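Local coordinates for hypothetical protein (Anabaena variabilis, PDB 2OBN) that is of unknown function but joins a Rossmann-like domain to a P-loop NTPase-like domain, a pairing that hints at nucleotide binding, at residues 9-14 with 67-72; 16-21 with 48-53; 26-31 with 190-195; 91-96 with 112-117; 201-206 with 242-247. The protein carries 2 engineered substitutions. All coordinates share one frame; numbering follows the deposited sequence.

Interaction 1 of 5, residues 9-14 with 67-72; sequences RVAILL and EAALEY
Ala11 and Ala69 meet methyl to methyl where strand 10-13 of the Rossmann-like parallel sheet is covered by the short helix 66-69. The strand is an inner one, flanked by strands 37-41 and 76-79, and the helix lies across the face to which Ala11 turns its methyl. Ala11 CB and Ala69 CB stand 4.5 Å apart. With side chains this small the backbones come close: Ala11 CA and Ala69 CA, at 6.9 Å, are the nearest alpha carbons of the two segments. This is the buried half of the contact. Ile41 of strand 37-41 and Val63 of the edge strand 62-63 pack against Ala69, while Pro74 and Leu77 touch Ala11.

The other half is loose and faces solvent. It is made by Arg9 and Tyr72, the latter tied back to the helical segment by a bond from Tyr72 N to Ala69 O at 2.9 Å. The phenol ring of Tyr72 leads off in another direction, to Pro61, Val38 and Val63. Arg9 has CG anti to its own carbonyl carbon (chi1 -59°) and then runs extended from CG to NE, which carries its guanidinium to a weak hydrogen bond between NH1 and Lys73 O. Midway along that chain comes the one approach to Tyr72, a loose one, with Arg9 CD 4.1 Å from Tyr72 O.

Interaction 2 of 5, residues 16-21 with 48-53; sequences EGTTGT and QSLREI
Thr19 and Ile53 bring the backbones nearest, their CA atoms 6.5 Å apart, where the irregular loop 16-21 faces the first turn of helix 50-54. The loop links strand 10-13 to helix 24-32, the place where classical Rossmann folds carry their glycine-rich dinucleotide loop, although no such role is established here. Opposite it, the helix starts after Ser49, the N-cap residue, whose OG receives a weak but nearly straight bond from Glu52 N (3.4 Å, 171°). Ile53 N closes the turn on Ser49 O at 3.2 Å.

Two threonine methyls do the touching. Thr19 CG2 lies against the root of Ile53, 3.7 Å from Ile53 CB and 3.8 Å from Ile53 O. Thr18 CG2 reaches further along the same side chain, to Ile53 CD1 at 4.0 Å, and meets Leu50 CD1 at 4.1 Å, crossing that leucine at about a right angle. Ile53 has CG1 between its backbone N and carbonyl carbon (chi1 73°), an arrangement that brings the CG1-CD1 arm alongside both threonine methyls, with CB next to Thr19 CG2. Cys45 adds to the packing, touching both Thr18 and Ile53.

Aliphatic carbons make up the side-chain contact, and the two segments are joined by van der Waals packing, without a polar bond between them. Asp42 adds a polar hold on the loop, bonding Thr18 OG1 through OD2 and Glu16 N through OD1. Thr18 is thus used on two sides, its hydroxyl bonded to the Asp42 carboxylate and its methyl packed on the helix.

Interaction 3 of 5, residues 26-31 with 190-195; sequences GLALLR and GQTGVM
Ala28 and Thr192 form the tight spot between helix 24-32 of the Rossmann-like half and helix 191-197 of the P-loop half. The short helical segments run in nearly the same direction, 31° apart with a crossing angle of -31°, and their axes approach to 9.9 Å.

The packing is aliphatic. Ala28 CB presses on Thr192 CG2 at 3.5 Å, closer than carbon atoms usually come. Next to Ala28, Leu29 brings CD2 to within 3.9 Å of Met195 CB, about a turn after Thr192, the two side chains crossing at about a right angle. Met195 is a selenomethionine in this crystal. It is the base of its side chain that meets the leucine, and beyond it the chain bends at chi3.

Polar contact is slight. Thr192 keeps its methyl anti to the backbone N (OG1 at chi1 -58°), which gives the carbon to Ala28 and leaves OG1 for a weak hydrogen bond with Thr25 OG1.

Strand 76-79 closes the group from the sheet: Leu29 and Met195 both touch Val78. On the sheet side of helix 24-32, Leu30 packs on Ile37 and Val40 of strand 37-41, so the helix lies between that sheet and the second domain.

Interaction 4 of 5, residues 91-96 with 112-117; sequences DYWIEL and TPLANI
Trp93 points the far corner of its indole at Ile117 and Leu114, joining helix 92-101 to the loop after strand 105-108 in the Rossmann-like domain. In this alpha/beta fold the helix is the crossover between parallel strands 76-79 and 105-108, and the loop passes beside it on the way to helix 118-121. The closest approach is Trp93 CH2 to Ile117 CD1, 3.7 Å. Ile117 CD1 lies in the plane of the ring, at its edge, and is 4.2 Å from Trp93 CZ3.

Leu114 divides its two methyls. Leu114 CD2 comes obliquely to Trp93 CH2 at 4.0 Å, whereas Leu114 CD1 meets Leu96 CD1, also at 4.0 Å, the two leucines crossing at about a right angle. Trp93 and Leu96 are three residues apart on the helix and present a joint apolar surface to the loop.

A second shell packs round these groups. Leu120 of helix 118-121 touches both Trp93 and Leu114, and Ile88 packs on the indole as well. From the sheet, Ile79 reaches Leu96 and Leu114. In the loop a type I turn runs from Leu114 to Ile117, which holds the N-cap position of helix 118-121. The start of this turn is gripped from strand 130-132 by one carboxylate: Asp132 OD1 bonds Leu114 N, and Asp132 OD2 bonds Ala115 N.

Interaction 5 of 5, residues 201-206 with 242-247; sequences VALDAV and STATLP
A buried contact of the P-loop NTPase-like domain, close to the subunit interface, sets Leu203 of the 3-10 segment 203-205 against the beginning of helix 245-252. One methyl does all the work. Leu203 CD2 lies 3.6 Å from Ala244 O, 4.1 Å from Ala244 CB and 4.1 Å from Pro247 CG, so it touches both the backbone and the side chains of the helix start. The leucine has CG anti to its backbone N (chi1 -173°), and this directs its branched end across to the other segment.

The turn that carries it is compact: Ala205 N bonds Ala202 O at 3.2 Å and Val206 N bonds Leu203 O at 3.0 Å. On the other side Leu246 N bonds Thr243 O at 3.1 Å; Pro247 has no N-H to offer that carbonyl and contributes its ring to the packing. Helix 208-222 covers the leucine from another direction, with Ala211 touching Leu203 and Pro247 and Val215 touching Leu203.

Across the interface, Val208 of the second subunit packs on Ala244, and Thr243 of the second subunit packs on Pro247. Asp204 and Val206 also make backbone hydrogen bonds to the second subunit. The contact between the two segments is thus apolar apart from one carbonyl oxygen, and charge gathers beside it: Asp204 makes a salt bridge to Arg134 but also lies close to Asp209 of the second subunit. The arginine probably offsets the repulsion of the two carboxylates, and their nearness may raise the pKa of one of them.

Interactions 1, 2 and 4 belong to the Rossmann-like half, interaction 5 to the P-loop half, and interaction 3 joins the halves near the centre of the chain. Helix 24-32 of interaction 3 packs on both neighbours: Leu30 CD1 meets Leu14 CD2 of interaction 1 at 3.7 Å and Leu50 CD1 of interaction 2 at 3.9 Å. Within the P-loop half, Val194 CG2 of interaction 3 reaches Val201 N of interaction 5 at 3.6 Å. Interaction 4 touches interaction 1 through Glu95 CB and Leu13 CD1, 3.8 Å apart. Interactions 1 and 5 stay separate, their centres about 31 Å apart. No active site is established, so the contacts are related by fold alone.

Interaction 1 of 5, residues 9-14 with 67-72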
# COMPACT_ATOMS: atom_id res chain seq x y z
N ARG B 9 3.84 -20.13 28.20
CA ARG B 9 3.03 -21.25 27.71
C ARG B 9 1.87 -20.67 26.94
O ARG B 9 1.21 -19.75 27.42
CB ARG B 9 2.51 -22.11 28.84
CG ARG B 9 3.58 -22.71 29.70
CD ARG B 9 2.96 -23.59 30.75
NE ARG B 9 3.82 -23.67 31.91
CZ ARG B 9 3.85 -22.80 32.91
NH1 ARG B 9 3.05 -21.74 32.96
NH2 ARG B 9 4.70 -23.00 33.91
N VAL B 10 1.64 -21.23 25.76
CA VAL B 10 0.63 -20.72 24.84
C VAL B 10 -0.56 -21.63 24.62
O VAL B 10 -0.43 -22.85 24.49
CB VAL B 10 1.27 -20.47 23.45
CG1 VAL B 10 0.21 -20.12 22.38
CG2 VAL B 10 2.34 -19.38 23.53
N ALA B 11 -1.73 -21.01 24.59
CA ALA B 11 -2.95 -21.66 24.19
C ALA B 11 -3.35 -20.91 22.91
O ALA B 11 -3.31 -19.68 22.87
CB ALA B 11 -4.02 -21.50 25.26
N ILE B 12 -3.68 -21.64 21.85
CA ILE B 12 -4.07 -21.02 20.59
C ILE B 12 -5.58 -21.12 20.42
O ILE B 12 -6.13 -22.23 20.44
CB ILE B 12 -3.39 -21.69 19.38
CG1 ILE B 12 -1.88 -21.69 19.57
CG2 ILE B 12 -3.80 -20.98 18.07
CD1 ILE B 12 -1.16 -22.35 18.46
N LEU B 13 -6.24 -19.97 20.27
CA LEU B 13 -7.68 -19.94 20.01
C LEU B 13 -7.78 -20.36 18.55
O LEU B 13 -7.26 -19.66 17.68
CB LEU B 13 -8.26 -18.53 20.21
CG LEU B 13 -9.79 -18.42 20.08
CD1 LEU B 13 -10.47 -19.15 21.25
CD2 LEU B 13 -10.24 -16.96 20.02
N LEU B 14 -8.41 -21.50 18.29
CA LEU B 14 -8.44 -22.04 16.94
C LEU B 14 -9.77 -22.70 16.58
O LEU B 14 -9.78 -23.67 15.82
CB LEU B 14 -7.25 -23.01 16.77
CG LEU B 14 -6.72 -23.49 15.39
CD1 LEU B 14 -6.47 -22.37 14.39
CD2 LEU B 14 -5.43 -24.27 15.60
N GLU B 67 -11.58 -22.44 28.90
CA GLU B 67 -11.77 -23.00 30.24
C GLU B 67 -11.11 -24.38 30.34
O GLU B 67 -10.42 -24.68 31.33
CB GLU B 67 -13.27 -23.10 30.54
CG GLU B 67 -13.65 -23.55 31.96
CD GLU B 67 -13.60 -22.43 32.99
OE1 GLU B 67 -14.01 -21.28 32.67
OE2 GLU B 67 -13.19 -22.70 34.14
N ALA B 68 -11.32 -25.23 29.32
CA ALA B 68 -10.74 -26.58 29.29
C ALA B 68 -9.20 -26.50 29.09
O ALA B 68 -8.47 -27.40 29.52
CB ALA B 68 -11.40 -27.43 28.18
N ALA B 69 -8.74 -25.43 28.46
CA ALA B 69 -7.31 -25.17 28.30
C ALA B 69 -6.59 -24.82 29.62
O ALA B 69 -5.41 -25.08 29.75
CB ALA B 69 -7.09 -24.05 27.31
N LEU B 70 -7.32 -24.24 30.58
CA LEU B 70 -6.72 -23.80 31.85
C LEU B 70 -5.98 -24.91 32.58
O LEU B 70 -4.99 -24.65 33.26
CB LEU B 70 -7.78 -23.19 32.78
CG LEU B 70 -8.52 -21.95 32.27
CD1 LEU B 70 -9.43 -21.42 33.37
CD2 LEU B 70 -7.56 -20.87 31.79
N GLU B 71 -6.46 -26.13 32.40
CA GLU B 71 -5.87 -27.33 32.99
C GLU B 71 -4.38 -27.46 32.65
O GLU B 71 -3.60 -28.00 33.44
CB GLU B 71 -6.64 -28.55 32.45
CG GLU B 71 -6.36 -29.87 33.16
CD GLU B 71 -7.23 -31.01 32.63
OE1 GLU B 71 -7.77 -30.89 31.51
OE2 GLU B 71 -7.36 -32.03 33.34
N TYR B 72 -3.99 -26.94 31.48
CA TYR B 72 -2.61 -26.98 31.00
C TYR B 72 -1.79 -25.76 31.38
O TYR B 72 -0.63 -25.64 30.98
CB TYR B 72 -2.61 -27.19 29.48
CG TYR B 72 -3.26 -28.50 29.12
CD1 TYR B 72 -2.55 -29.69 29.19
CD2 TYR B 72 -4.60 -28.56 28.77
CE1 TYR B 72 -3.14 -30.90 28.89
CE2 TYR B 72 -5.21 -29.77 28.46
CZ TYR B 72 -4.48 -30.94 28.52
OH TYR B 72 -5.07 -32.14 28.23

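Interaction 2 of 5, residues 16-21 with 48-53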
# COMPACT_ATOMS: atom_id res chain seq x y z
N GLU B 16 -12.86 -23.90 14.82
CA GLU B 16 -13.18 -24.10 13.39
C GLU B 16 -12.00 -23.95 12.42
O GLU B 16 -12.17 -24.17 11.23
CB GLU B 16 -14.32 -23.19 12.93
CG GLU B 16 -15.57 -23.28 13.78
CD GLU B 16 -16.74 -22.50 13.20
OE1 GLU B 16 -16.55 -21.30 12.85
OE2 GLU B 16 -17.84 -23.09 13.10
N GLY B 17 -10.81 -23.60 12.92
CA GLY B 17 -9.65 -23.43 12.07
C GLY B 17 -8.65 -24.59 12.03
O GLY B 17 -7.75 -24.55 11.20
N THR B 18 -8.77 -25.58 12.90
CA THR B 18 -7.80 -26.68 12.88
C THR B 18 -7.90 -27.47 11.59
O THR B 18 -6.89 -27.73 10.95
CB THR B 18 -7.90 -27.64 14.09
OG1 THR B 18 -7.95 -26.90 15.32
CG2 THR B 18 -6.70 -28.59 14.12
N THR B 19 -9.12 -27.85 11.22
CA THR B 19 -9.39 -28.58 9.97
C THR B 19 -10.20 -27.77 8.96
O THR B 19 -10.48 -28.26 7.86
CB THR B 19 -10.14 -29.92 10.22
OG1 THR B 19 -11.39 -29.66 10.88
CG2 THR B 19 -9.29 -30.85 11.06
N GLY B 20 -10.58 -26.55 9.32
CA GLY B 20 -11.35 -25.68 8.44
C GLY B 20 -10.43 -24.80 7.63
O GLY B 20 -9.27 -25.15 7.39
N THR B 21 -10.95 -23.64 7.22
CA THR B 21 -10.21 -22.67 6.40
C THR B 21 -9.77 -21.37 7.10
O THR B 21 -8.91 -20.67 6.58
CB THR B 21 -11.07 -22.26 5.17
OG1 THR B 21 -12.32 -21.75 5.62
CG2 THR B 21 -11.32 -23.47 4.26
N GLN B 48 -9.02 -34.85 19.61
CA GLN B 48 -8.43 -35.46 18.42
C GLN B 48 -6.90 -35.26 18.33
O GLN B 48 -6.31 -34.45 19.07
CB GLN B 48 -9.13 -34.94 17.16
CG GLN B 48 -10.59 -35.37 17.11
CD GLN B 48 -11.32 -34.92 15.86
OE1 GLN B 48 -10.73 -34.76 14.79
NE2 GLN B 48 -12.62 -34.72 16.00
N SER B 49 -6.28 -36.03 17.44
CA SER B 49 -4.84 -35.98 17.20
C SER B 49 -4.49 -34.85 16.23
O SER B 49 -4.97 -34.83 15.09
CB SER B 49 -4.35 -37.30 16.62
OG SER B 49 -3.01 -37.19 16.17
N LEU B 50 -3.67 -33.91 16.68
CA LEU B 50 -3.25 -32.80 15.83
C LEU B 50 -2.58 -33.31 14.54
O LEU B 50 -2.90 -32.84 13.45
CB LEU B 50 -2.28 -31.89 16.60
CG LEU B 50 -1.83 -30.60 15.91
CD1 LEU B 50 -3.02 -29.70 15.65
CD2 LEU B 50 -0.78 -29.89 16.75
N ARG B 51 -1.67 -34.27 14.68
CA ARG B 51 -0.96 -34.85 13.53
C ARG B 51 -1.90 -35.46 12.49
O ARG B 51 -1.77 -35.18 11.30
CB ARG B 51 0.04 -35.93 13.98
CG ARG B 51 0.94 -36.50 12.84
CD ARG B 51 1.66 -37.79 13.24
N GLU B 52 -2.83 -36.30 12.94
CA GLU B 52 -3.73 -36.97 12.00
C GLU B 52 -4.62 -36.03 11.22
O GLU B 52 -4.78 -36.20 10.01
CB GLU B 52 -4.57 -38.04 12.70
CG GLU B 52 -3.77 -39.20 13.30
CD GLU B 52 -2.78 -39.83 12.31
OE1 GLU B 52 -3.16 -40.07 11.14
OE2 GLU B 52 -1.63 -40.07 12.73
N ILE B 53 -5.16 -35.01 11.88
CA ILE B 53 -6.10 -34.09 11.23
C ILE B 53 -5.48 -32.89 10.49
O ILE B 53 -6.12 -32.31 9.62
CB ILE B 53 -7.20 -33.66 12.23
CG1 ILE B 53 -6.68 -32.68 13.29
CG2 ILE B 53 -7.79 -34.90 12.90
CD1 ILE B 53 -7.67 -32.43 14.42

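Interaction 3 of 5, residues 26-31 with 190-195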
# COMPACT_ATOMS: atom_id res chain seq x y z
N GLY B 26 -3.10 -19.88 13.23
CA GLY B 26 -2.93 -20.90 14.26
C GLY B 26 -2.15 -22.11 13.77
O GLY B 26 -1.26 -22.59 14.46
N LEU B 27 -2.47 -22.62 12.58
CA LEU B 27 -1.74 -23.77 12.04
C LEU B 27 -0.30 -23.41 11.70
O LEU B 27 0.59 -24.26 11.79
CB LEU B 27 -2.43 -24.31 10.81
CG LEU B 27 -3.83 -24.88 11.02
CD1 LEU B 27 -4.54 -25.07 9.68
CD2 LEU B 27 -3.77 -26.17 11.79
N ALA B 28 -0.06 -22.18 11.28
CA ALA B 28 1.30 -21.76 10.98
C ALA B 28 2.12 -21.76 12.27
O ALA B 28 3.24 -22.26 12.29
CB ALA B 28 1.33 -20.41 10.31
N LEU B 29 1.54 -21.23 13.34
CA LEU B 29 2.21 -21.23 14.65
C LEU B 29 2.47 -22.66 15.13
O LEU B 29 3.56 -22.97 15.62
CB LEU B 29 1.37 -20.47 15.68
CG LEU B 29 1.13 -18.97 15.44
CD1 LEU B 29 0.21 -18.40 16.52
CD2 LEU B 29 2.42 -18.18 15.38
N LEU B 30 1.48 -23.54 15.00
CA LEU B 30 1.66 -24.95 15.37
C LEU B 30 2.76 -25.61 14.53
O LEU B 30 3.46 -26.48 15.02
CB LEU B 30 0.35 -25.72 15.20
CG LEU B 30 -0.76 -25.38 16.21
CD1 LEU B 30 -2.09 -25.89 15.71
CD2 LEU B 30 -0.47 -25.92 17.63
N ARG B 31 2.89 -25.20 13.27
CA ARG B 31 3.90 -25.78 12.39
C ARG B 31 5.30 -25.21 12.65
O ARG B 31 6.28 -25.94 12.51
CB ARG B 31 3.49 -25.59 10.92
CG ARG B 31 4.48 -26.15 9.90
CD ARG B 31 4.00 -26.04 8.44
NE ARG B 31 3.17 -27.18 8.04
CZ ARG B 31 1.84 -27.20 7.84
NH1 ARG B 31 1.08 -26.10 7.94
NH2 ARG B 31 1.26 -28.34 7.49
N GLY B 190 4.34 -10.11 7.97
CA GLY B 190 2.92 -10.32 8.24
C GLY B 190 2.75 -10.67 9.71
O GLY B 190 3.73 -10.94 10.40
N GLN B 191 1.50 -10.65 10.19
CA GLN B 191 1.23 -10.92 11.63
C GLN B 191 1.73 -12.29 12.11
O GLN B 191 2.33 -12.40 13.20
CB GLN B 191 -0.27 -10.70 12.00
CG GLN B 191 -1.31 -11.71 11.45
CD GLN B 191 -1.57 -11.54 9.98
OE1 GLN B 191 -1.12 -10.57 9.37
NE2 GLN B 191 -2.32 -12.46 9.39
N THR B 192 1.52 -13.32 11.29
CA THR B 192 2.01 -14.67 11.61
C THR B 192 3.52 -14.67 11.74
O THR B 192 4.06 -15.19 12.72
CB THR B 192 1.63 -15.68 10.52
OG1 THR B 192 0.21 -15.71 10.37
CG2 THR B 192 2.12 -17.07 10.87
N GLY B 193 4.19 -14.11 10.74
CA GLY B 193 5.64 -14.05 10.74
C GLY B 193 6.16 -13.30 11.94
O GLY B 193 7.15 -13.70 12.54
N VAL B 194 5.50 -12.18 12.28
CA VAL B 194 5.90 -11.37 13.43
C VAL B 194 5.66 -12.13 14.73
O VAL B 194 6.47 -12.03 15.65
CB VAL B 194 5.18 -10.01 13.44
CG1 VAL B 194 5.47 -9.23 14.72
CG2 VAL B 194 5.58 -9.18 12.23
N MSE B 195 4.56 -12.87 14.81
CA MSE B 195 4.28 -13.72 15.98
C MSE B 195 5.32 -14.83 16.16
O MSE B 195 5.68 -15.16 17.29
CB MSE B 195 2.88 -14.33 15.89
CG MSE B 195 1.81 -13.37 16.35
SE MSE B 195 0.03 -14.06 16.20
CE MSE B 195 -0.42 -13.45 14.47

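Interaction 4 of 5, residues 91-96 with 112-117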
# COMPACT_ATOMS: atom_id res chain seq x y z
N ASP B 91 -18.91 -14.49 19.07
CA ASP B 91 -18.54 -15.64 19.91
C ASP B 91 -17.10 -15.62 20.45
O ASP B 91 -16.76 -16.40 21.34
CB ASP B 91 -18.87 -16.98 19.22
CG ASP B 91 -18.14 -17.18 17.89
OD1 ASP B 91 -17.42 -16.27 17.43
OD2 ASP B 91 -18.29 -18.27 17.31
N TYR B 92 -16.27 -14.72 19.93
CA TYR B 92 -14.87 -14.61 20.39
C TYR B 92 -14.75 -14.00 21.78
O TYR B 92 -13.94 -14.45 22.58
CB TYR B 92 -14.05 -13.72 19.43
CG TYR B 92 -13.59 -14.34 18.12
CD1 TYR B 92 -14.33 -15.31 17.45
CD2 TYR B 92 -12.44 -13.84 17.48
CE1 TYR B 92 -13.91 -15.83 16.23
CE2 TYR B 92 -12.02 -14.34 16.25
CZ TYR B 92 -12.76 -15.34 15.63
OH TYR B 92 -12.34 -15.83 14.41
N TRP B 93 -15.56 -12.98 22.06
CA TRP B 93 -15.49 -12.22 23.33
C TRP B 93 -15.48 -13.07 24.60
O TRP B 93 -14.71 -12.81 25.51
CB TRP B 93 -16.63 -11.19 23.42
CG TRP B 93 -16.61 -10.18 22.33
CD1 TRP B 93 -17.46 -10.11 21.27
CD2 TRP B 93 -15.66 -9.12 22.15
NE1 TRP B 93 -17.12 -9.06 20.46
CE2 TRP B 93 -16.01 -8.44 20.97
CE3 TRP B 93 -14.55 -8.68 22.88
CZ2 TRP B 93 -15.30 -7.33 20.50
CZ3 TRP B 93 -13.84 -7.59 22.42
CH2 TRP B 93 -14.21 -6.92 21.24
N ILE B 94 -16.35 -14.07 24.66
CA ILE B 94 -16.41 -14.96 25.82
C ILE B 94 -15.05 -15.61 26.07
O ILE B 94 -14.55 -15.62 27.21
CB ILE B 94 -17.50 -16.05 25.66
CG1 ILE B 94 -18.90 -15.43 25.70
CG2 ILE B 94 -17.37 -17.11 26.76
CD1 ILE B 94 -20.01 -16.37 25.26
N GLU B 95 -14.44 -16.13 25.00
CA GLU B 95 -13.14 -16.80 25.09
C GLU B 95 -12.04 -15.83 25.49
O GLU B 95 -11.18 -16.16 26.32
CB GLU B 95 -12.80 -17.50 23.76
CG GLU B 95 -13.73 -18.68 23.36
CD GLU B 95 -13.65 -19.91 24.29
OE1 GLU B 95 -13.83 -19.78 25.52
OE2 GLU B 95 -13.43 -21.04 23.78
N LEU B 96 -12.08 -14.63 24.93
CA LEU B 96 -11.10 -13.60 25.24
C LEU B 96 -11.21 -13.19 26.70
O LEU B 96 -10.22 -13.18 27.44
CB LEU B 96 -11.29 -12.37 24.33
CG LEU B 96 -11.20 -12.63 22.82
CD1 LEU B 96 -11.37 -11.33 22.02
CD2 LEU B 96 -9.91 -13.33 22.42
N THR B 112 -8.43 -5.49 13.70
CA THR B 112 -9.11 -4.74 14.76
C THR B 112 -8.29 -4.79 16.07
O THR B 112 -8.05 -5.89 16.61
CB THR B 112 -10.52 -5.31 15.02
OG1 THR B 112 -11.30 -5.27 13.82
CG2 THR B 112 -11.24 -4.52 16.12
N PRO B 113 -7.86 -3.62 16.58
CA PRO B 113 -7.06 -3.59 17.81
C PRO B 113 -7.89 -3.84 19.08
O PRO B 113 -8.98 -3.28 19.22
CB PRO B 113 -6.48 -2.18 17.81
CG PRO B 113 -7.46 -1.38 17.07
CD PRO B 113 -8.09 -2.27 16.04
N LEU B 114 -7.37 -4.67 19.98
CA LEU B 114 -8.05 -5.06 21.20
C LEU B 114 -7.47 -4.50 22.52
O LEU B 114 -8.08 -4.67 23.57
CB LEU B 114 -8.07 -6.59 21.28
CG LEU B 114 -8.85 -7.33 20.19
CD1 LEU B 114 -8.71 -8.84 20.38
CD2 LEU B 114 -10.32 -6.94 20.17
N ALA B 115 -6.31 -3.85 22.45
CA ALA B 115 -5.62 -3.33 23.64
C ALA B 115 -6.32 -2.17 24.35
O ALA B 115 -6.10 -1.97 25.54
CB ALA B 115 -4.19 -2.93 23.29
N ASN B 116 -7.14 -1.41 23.63
CA ASN B 116 -7.85 -0.27 24.21
C ASN B 116 -9.36 -0.41 24.24
O ASN B 116 -10.09 0.58 24.12
CB ASN B 116 -7.42 1.02 23.50
CG ASN B 116 -5.96 1.35 23.73
OD1 ASN B 116 -5.14 1.27 22.81
ND2 ASN B 116 -5.62 1.67 24.97
N ILE B 117 -9.84 -1.64 24.40
CA ILE B 117 -11.27 -1.88 24.55
C ILE B 117 -11.53 -1.97 26.05
O ILE B 117 -11.01 -2.87 26.71
CB ILE B 117 -11.71 -3.15 23.80
CG1 ILE B 117 -11.53 -2.90 22.29
CG2 ILE B 117 -13.16 -3.53 24.18
CD1 ILE B 117 -12.02 -3.98 21.40

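Interaction 5 of 5, residues 201-206 with 242-247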
# COMPACT_ATOMS: atom_id res chain seq x y z
N VAL B 201 7.48 -6.55 10.77
CA VAL B 201 6.39 -5.62 10.50
C VAL B 201 5.19 -6.28 9.81
O VAL B 201 5.37 -7.02 8.87
CB VAL B 201 6.88 -4.41 9.64
CG1 VAL B 201 7.53 -4.86 8.33
CG2 VAL B 201 5.73 -3.45 9.35
N ALA B 202 3.98 -6.02 10.31
CA ALA B 202 2.77 -6.52 9.66
C ALA B 202 2.43 -5.49 8.58
O ALA B 202 1.62 -4.59 8.79
CB ALA B 202 1.64 -6.64 10.65
N LEU B 203 3.07 -5.64 7.42
CA LEU B 203 2.97 -4.67 6.33
C LEU B 203 1.57 -4.35 5.83
O LEU B 203 1.31 -3.21 5.46
CB LEU B 203 3.81 -5.15 5.15
CG LEU B 203 3.96 -4.20 3.96
CD1 LEU B 203 4.66 -2.92 4.39
CD2 LEU B 203 4.73 -4.88 2.84
N ASP B 204 0.64 -5.31 5.84
CA ASP B 204 -0.71 -5.05 5.30
C ASP B 204 -1.56 -4.10 6.15
O ASP B 204 -2.62 -3.66 5.71
CB ASP B 204 -1.46 -6.34 4.95
CG ASP B 204 -1.91 -7.15 6.16
OD1 ASP B 204 -1.78 -6.72 7.31
OD2 ASP B 204 -2.43 -8.26 5.94
N ALA B 205 -1.09 -3.82 7.37
CA ALA B 205 -1.72 -2.87 8.27
C ALA B 205 -0.99 -1.52 8.29
O ALA B 205 -1.37 -0.63 9.05
CB ALA B 205 -1.75 -3.44 9.66
N VAL B 206 0.08 -1.38 7.49
CA VAL B 206 0.81 -0.11 7.41
C VAL B 206 0.11 0.79 6.38
O VAL B 206 -0.41 0.31 5.36
CB VAL B 206 2.29 -0.32 7.00
CG1 VAL B 206 3.02 1.03 6.85
CG2 VAL B 206 3.01 -1.18 8.04
N SER B 242 -4.78 -7.01 -3.76
CA SER B 242 -3.48 -6.98 -3.12
C SER B 242 -2.58 -5.84 -3.58
O SER B 242 -2.51 -5.51 -4.77
CB SER B 242 -2.76 -8.30 -3.38
OG SER B 242 -1.50 -8.31 -2.75
N THR B 243 -1.87 -5.28 -2.61
CA THR B 243 -0.95 -4.17 -2.79
C THR B 243 0.45 -4.46 -2.28
O THR B 243 1.42 -3.95 -2.83
CB THR B 243 -1.50 -2.93 -1.99
OG1 THR B 243 -2.70 -2.43 -2.59
CG2 THR B 243 -0.51 -1.79 -1.89
N ALA B 244 0.56 -5.30 -1.24
CA ALA B 244 1.80 -5.44 -0.47
C ALA B 244 3.07 -5.87 -1.18
O ALA B 244 4.17 -5.65 -0.68
CB ALA B 244 1.56 -6.35 0.73
N THR B 245 2.94 -6.50 -2.34
CA THR B 245 4.12 -6.90 -3.06
C THR B 245 4.95 -5.69 -3.52
O THR B 245 6.17 -5.75 -3.50
CB THR B 245 3.78 -7.75 -4.32
OG1 THR B 245 2.95 -8.85 -3.95
CG2 THR B 245 5.06 -8.28 -4.94
N LEU B 246 4.29 -4.60 -3.91
CA LEU B 246 5.03 -3.45 -4.43
C LEU B 246 5.99 -2.85 -3.38
O LEU B 246 7.19 -2.73 -3.65
CB LEU B 246 4.10 -2.42 -5.06
CG LEU B 246 4.73 -1.20 -5.73
CD1 LEU B 246 5.80 -1.58 -6.78
CD2 LEU B 246 3.61 -0.35 -6.34
N PRO B 247 5.48 -2.47 -2.18
CA PRO B 247 6.41 -1.98 -1.14
C PRO B 247 7.47 -2.99 -0.72
O PRO B 247 8.57 -2.59 -0.34
CB PRO B 247 5.49 -1.62 0.04
CG PRO B 247 4.17 -2.29 -0.26
CD PRO B 247 4.07 -2.36 -1.74